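Local coordinates for phenazine-1-carboxylate N-methyltransferase (Pseudomonas aeruginosa, PDB 2IP2), which transfers a methyl group from S-adenosyl-L-methionine to phenazine-1-carboxylate, giving 5-methylphenazine-1-carboxylate in the biosynthesis of the virulence pigment pyocyanin, at residues A34-S39 against E45-A50; L64-E69 against D77-T82. One frame throughout, in Å; residues are numbered along the deposited sequence. Where two conformers were deposited one is given.

Contact 1 (A34-S39 against E45-A50)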
loop_
_atom_site.group_PDB
_atom_site.type_symbol
_atom_site.label_atom_id
_atom_site.label_comp_id
_atom_site.label_asym_id
_atom_site.label_seq_id
_atom_site.Cartn_x
_atom_site.Cartn_y
_atom_site.Cartn_z
ATOM N N ALA A 34 -7.852 -11.080 14.776
ATOM C CA ALA A 34 -6.984 -12.197 15.023
ATOM C C ALA A 34 -7.142 -12.801 16.430
ATOM O O ALA A 34 -7.094 -14.030 16.564
ATOM C CB ALA A 34 -5.532 -11.776 14.796
ATOM N N ASP A 35 -7.286 -11.954 17.445
ATOM C CA ASP A 35 -7.583 -12.375 18.833
ATOM C C ASP A 35 -8.937 -13.046 18.950
ATOM O O ASP A 35 -9.042 -14.147 19.509
ATOM C CB ASP A 35 -7.498 -11.170 19.757
ATOM C CG ASP A 35 -6.133 -10.463 19.610
ATOM O OD1 ASP A 35 -5.106 -11.199 19.672
ATOM O OD2 ASP A 35 -6.101 -9.230 19.387
ATOM N N LEU A 36 -9.965 -12.393 18.403
ATOM C CA LEU A 36 -11.301 -12.987 18.369
ATOM C C LEU A 36 -11.275 -14.364 17.736
ATOM O O LEU A 36 -11.811 -15.337 18.311
ATOM C CB LEU A 36 -12.324 -12.057 17.656
ATOM C CG LEU A 36 -12.501 -10.676 18.317
ATOM C CD1 LEU A 36 -13.293 -9.788 17.467
ATOM C CD2 LEU A 36 -13.240 -10.782 19.686
ATOM N N ILE A 37 -10.686 -14.462 16.555
ATOM C CA ILE A 37 -10.599 -15.750 15.848
ATOM C C ILE A 37 -9.861 -16.825 16.628
ATOM O O ILE A 37 -10.347 -17.982 16.686
ATOM C CB ILE A 37 -10.011 -15.600 14.405
ATOM C CG1 ILE A 37 -11.052 -14.867 13.519
ATOM C CG2 ILE A 37 -9.611 -16.954 13.836
ATOM C CD1 ILE A 37 -10.485 -14.227 12.181
ATOM N N GLU A 38 -8.719 -16.478 17.227
ATOM C CA GLU A 38 -7.953 -17.453 18.010
ATOM C C GLU A 38 -8.780 -18.004 19.162
ATOM O O GLU A 38 -8.654 -19.180 19.519
ATOM C CB GLU A 38 -6.665 -16.849 18.559
ATOM C CG GLU A 38 -5.635 -17.892 18.979
ATOM C CD GLU A 38 -5.267 -18.853 17.854
ATOM O OE1 GLU A 38 -5.471 -18.527 16.666
ATOM O OE2 GLU A 38 -4.683 -19.930 18.121
ATOM N N SER A 39 -9.643 -17.172 19.722
ATOM C CA SER A 39 -10.504 -17.617 20.858
ATOM C C SER A 39 -11.745 -18.407 20.417
ATOM O O SER A 39 -12.570 -18.812 21.263
ATOM C CB SER A 39 -10.936 -16.419 21.692
ATOM O OG SER A 39 -11.907 -15.620 21.013
ATOM N N GLU A 45 -20.997 -13.744 11.283
ATOM C CA GLU A 45 -22.022 -13.340 12.228
ATOM C C GLU A 45 -21.489 -13.078 13.667
ATOM O O GLU A 45 -21.771 -12.042 14.283
ATOM C CB GLU A 45 -23.130 -14.408 12.206
ATOM C CG GLU A 45 -23.882 -14.568 10.824
ATOM C CD GLU A 45 -23.119 -15.423 9.758
ATOM O OE1 GLU A 45 -22.228 -16.222 10.146
ATOM O OE2 GLU A 45 -23.398 -15.274 8.512
ATOM N N THR A 46 -20.732 -14.024 14.207
ATOM C CA THR A 46 -20.201 -13.837 15.562
ATOM C C THR A 46 -19.089 -12.788 15.618
ATOM O O THR A 46 -19.035 -12.013 16.543
ATOM C CB THR A 46 -19.724 -15.143 16.197
ATOM O OG1 THR A 46 -18.699 -15.729 15.387
ATOM C CG2 THR A 46 -20.944 -16.141 16.311
ATOM N N LEU A 47 -18.266 -12.727 14.573
ATOM C CA LEU A 47 -17.278 -11.611 14.475
ATOM C C LEU A 47 -17.956 -10.221 14.435
ATOM O O LEU A 47 -17.608 -9.340 15.196
ATOM C CB LEU A 47 -16.409 -11.846 13.249
ATOM C CG LEU A 47 -15.305 -12.902 13.483
ATOM C CD1 LEU A 47 -14.616 -13.250 12.139
ATOM C CD2 LEU A 47 -14.306 -12.401 14.537
ATOM N N ALA A 48 -18.991 -10.075 13.597
ATOM C CA ALA A 48 -19.759 -8.851 13.489
ATOM C C ALA A 48 -20.395 -8.377 14.776
ATOM O O ALA A 48 -20.327 -7.171 15.111
ATOM C CB ALA A 48 -20.793 -8.921 12.316
ATOM N N ALA A 49 -20.994 -9.324 15.518
ATOM C CA ALA A 49 -21.631 -9.021 16.795
ATOM C C ALA A 49 -20.560 -8.604 17.767
ATOM O O ALA A 49 -20.747 -7.679 18.598
ATOM C CB ALA A 49 -22.405 -10.256 17.347
ATOM N N ALA A 50 -19.421 -9.252 17.652
ATOM C CA ALA A 50 -18.335 -8.984 18.590
ATOM C C ALA A 50 -17.720 -7.568 18.427
ATOM O O ALA A 50 -17.295 -6.987 19.407
ATOM C CB ALA A 50 -17.280 -10.044 18.483
#
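Leu-36 and Ile-37 meet Leu-47 and Ala-50 through branched aliphatic groups and a methyl alone, and neither segment brings a flat group into the contact; outside them, Leu-47 CD1 lies against the ring of Tyr-79 at CD2, and Ile-37 packs on the Tyr-79 CB. Leu-47 forks between the two residues of 34-39. Its CD2 packs against Leu-36 CB at 3.7 Å, while its CD1 is 4.1 Å from Ile-37 CG1. With CG of Leu-47 anti to its carbonyl carbon (chi1 -79°), the fork spreads into the gap between the helices. Leu-36 crosses Leu-47 at a slant and carries its CD1 on to Ala-50 CB, 4.1 Å away on the more exposed side. The axes of 34-38 and 45-50 come no closer than 10.9 Å and run at 129° to each other, so side chains span the interval. At the end of the first helix, Ser-39 OG turns back to donate to Leu-36 O at 2.7 Å, 27° out of the carbonyl plane. Helix 55-67 closes one side, Met-62 meeting Ile-37 and Ile-58 meeting Leu-47; Phe-71 of strand 71-72 also touches Ile-37. Ile-37 and Leu-47 thus pack against the rest of the dimerisation domain, with Ala-50 at the exposed border.

Contact 2 (L64-E69 against D77-T82)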
loop_
_atom_site.group_PDB
_atom_site.type_symbol
_atom_site.label_atom_id
_atom_site.label_comp_id
_atom_site.label_asym_id
_atom_site.label_seq_id
_atom_site.Cartn_x
_atom_site.Cartn_y
_atom_site.Cartn_z
ATOM N N LEU A 64 -11.304 -10.704 1.457
ATOM C CA LEU A 64 -10.108 -9.994 1.024
ATOM C C LEU A 64 -8.845 -10.473 1.762
ATOM O O LEU A 64 -7.823 -10.798 1.142
ATOM C CB LEU A 64 -10.324 -8.481 1.258
ATOM C CG LEU A 64 -9.232 -7.549 0.748
ATOM C CD1 LEU A 64 -9.842 -6.183 0.502
ATOM C CD2 LEU A 64 -8.062 -7.465 1.756
ATOM N N LEU A 65 -8.893 -10.506 3.098
ATOM C CA LEU A 65 -7.691 -10.822 3.874
ATOM C C LEU A 65 -7.279 -12.272 3.616
ATOM O O LEU A 65 -6.079 -12.557 3.530
ATOM C CB LEU A 65 -7.940 -10.617 5.360
ATOM C CG LEU A 65 -8.060 -9.111 5.666
ATOM C CD1 LEU A 65 -8.568 -8.854 7.094
ATOM C CD2 LEU A 65 -6.734 -8.312 5.386
ATOM N N VAL A 66 -8.255 -13.170 3.549
ATOM C CA VAL A 66 -7.976 -14.638 3.260
ATOM C C VAL A 66 -7.354 -14.790 1.859
ATOM O O VAL A 66 -6.406 -15.593 1.659
ATOM C CB VAL A 66 -9.246 -15.550 3.389
ATOM C CG1 VAL A 66 -8.983 -17.017 2.910
ATOM C CG2 VAL A 66 -9.816 -15.566 4.844
ATOM N N ALA A 67 -7.875 -14.031 0.893
ATOM C CA ALA A 67 -7.359 -14.123 -0.499
ATOM C C ALA A 67 -5.886 -13.702 -0.550
ATOM O O ALA A 67 -5.099 -14.225 -1.354
ATOM C CB ALA A 67 -8.230 -13.292 -1.516
ATOM N N PHE A 68 -5.474 -12.818 0.361
ATOM C CA PHE A 68 -4.092 -12.425 0.476
ATOM C C PHE A 68 -3.369 -13.220 1.584
ATOM O O PHE A 68 -2.306 -12.824 2.092
ATOM C CB PHE A 68 -4.000 -10.875 0.667
ATOM C CG PHE A 68 -4.159 -10.074 -0.627
ATOM C CD1 PHE A 68 -3.127 -10.074 -1.598
ATOM C CD2 PHE A 68 -5.279 -9.259 -0.842
ATOM C CE1 PHE A 68 -3.241 -9.333 -2.769
ATOM C CE2 PHE A 68 -5.396 -8.498 -2.009
ATOM C CZ PHE A 68 -4.385 -8.541 -2.992
ATOM N N GLU A 69 -3.929 -14.369 1.973
ATOM C CA GLU A 69 -3.224 -15.285 2.902
ATOM C C GLU A 69 -2.904 -14.693 4.251
ATOM O O GLU A 69 -1.973 -15.117 4.935
ATOM C CB GLU A 69 -1.956 -15.888 2.240
ATOM C CG GLU A 69 -2.362 -16.747 1.039
ATOM C CD GLU A 69 -1.164 -17.395 0.339
ATOM O OE1 GLU A 69 -0.050 -17.397 0.939
ATOM O OE2 GLU A 69 -1.370 -17.859 -0.802
ATOM N N ASP A 77 -17.140 -23.219 8.003
ATOM C CA ASP A 77 -16.302 -24.098 8.817
ATOM C C ASP A 77 -15.557 -23.308 9.891
ATOM O O ASP A 77 -15.072 -23.881 10.883
ATOM C CB ASP A 77 -15.297 -24.847 7.931
ATOM C CG ASP A 77 -15.972 -25.570 6.760
ATOM O OD1 ASP A 77 -17.063 -26.143 6.985
ATOM O OD2 ASP A 77 -15.427 -25.528 5.610
ATOM N N GLY A 78 -15.468 -21.990 9.698
ATOM C CA GLY A 78 -14.801 -21.133 10.649
ATOM C C GLY A 78 -13.505 -20.543 10.107
ATOM O O GLY A 78 -12.782 -21.185 9.392
ATOM N N TYR A 79 -13.223 -19.315 10.391
ATOM C CA TYR A 79 -11.941 -18.664 10.050
ATOM C C TYR A 79 -10.863 -19.132 10.997
ATOM O O TYR A 79 -11.167 -19.558 12.108
ATOM C CB TYR A 79 -12.103 -17.160 10.223
ATOM C CG TYR A 79 -12.998 -16.553 9.191
ATOM C CD1 TYR A 79 -12.664 -16.614 7.825
ATOM C CD2 TYR A 79 -14.167 -15.923 9.570
ATOM C CE1 TYR A 79 -13.521 -16.057 6.842
ATOM C CE2 TYR A 79 -15.030 -15.344 8.610
ATOM C CZ TYR A 79 -14.691 -15.389 7.261
ATOM O OH TYR A 79 -15.542 -14.855 6.321
ATOM N N ALA A 80 -9.593 -18.968 10.613
ATOM C CA ALA A 80 -8.500 -19.412 11.469
ATOM C C ALA A 80 -7.279 -18.529 11.174
ATOM O O ALA A 80 -7.146 -17.994 10.064
ATOM C CB ALA A 80 -8.165 -20.938 11.167
ATOM N N ASN A 81 -6.392 -18.386 12.152
ATOM C CA ASN A 81 -5.151 -17.648 11.914
ATOM C C ASN A 81 -4.162 -18.372 10.981
ATOM O O ASN A 81 -4.241 -19.604 10.810
ATOM C CB ASN A 81 -4.526 -17.281 13.271
ATOM C CG ASN A 81 -5.230 -16.091 13.900
ATOM O OD1 ASN A 81 -5.355 -15.036 13.259
ATOM N ND2 ASN A 81 -5.758 -16.266 15.121
ATOM N N THR A 82 -3.249 -17.585 10.393
ATOM C CA THR A 82 -2.133 -18.054 9.571
ATOM C C THR A 82 -0.841 -17.558 10.257
ATOM O O THR A 82 -0.924 -16.734 11.189
ATOM C CB THR A 82 -2.238 -17.499 8.139
ATOM O OG1 THR A 82 -2.267 -16.055 8.169
ATOM C CG2 THR A 82 -3.507 -18.063 7.399
#
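Val-66 and Tyr-79 make the apolar part of this contact. One methyl of the valine, CG2, stands 4.2 Å from CE1 on the tyrosine ring and approaches it obliquely. A chi1 of -70° lays the Tyr-79 ring alongside helix 55-67, where it also touches His-59 and Met-62. Its polar end is held beyond the two segments, since the hydroxyl is hydrogen-bonded to Asp-44.

Backbone bonding shapes the helix end that faces the strand. Glu-69, with positive phi (61°), is the C-prime residue of a Schellman motif: its N bonds to Val-66 O at 2.8 Å, and the N of the residue that follows reaches back to Leu-65 O. The chain thus leaves the helix and enters the two-stranded antiparallel hairpin of 71-72 and 78-81. A helix followed by such a hairpin is consistent with the winged-helix character of O-methyltransferase dimerisation domains.

Polar contact across the segments is slight. Thr-82 turns its side chain towards Glu-69 O, its CB lying 4.0 Å from that oxygen; a bond from OG1 would be weak and is doubtful. Thr-82 is the N-cap of helix 83-86, and its own N is bonded to Ser-85 OG.

Packing against the second subunit occupies another side of the helix end, where Leu-64, Ala-67 and Phe-68 meet Val-289, Val-285 and Pro-282 of that neighbouring chain.

In the fold
The two contacts come one after the other in the sequence, contact 1 first, and their centres lie 13 Å apart within the N-terminal dimerisation domain, away from the predicted S-adenosyl-L-methionine sites. Strand 78-81 joins them. Asn-81 ND2 bonds to Glu-38 OE1 at 2.8 Å and to Ala-34 O at 3.0 Å, tying the strand to helix 33-38, while Ile-37 CG2 packs on Ala-80 CA at 3.6 Å. Helix 44-51 leads directly into helix 55-67, so the two contacts link three successive helices and the hairpin into one small unit. Contact 2 lies beside the partner subunit; contact 1 is not touched by it.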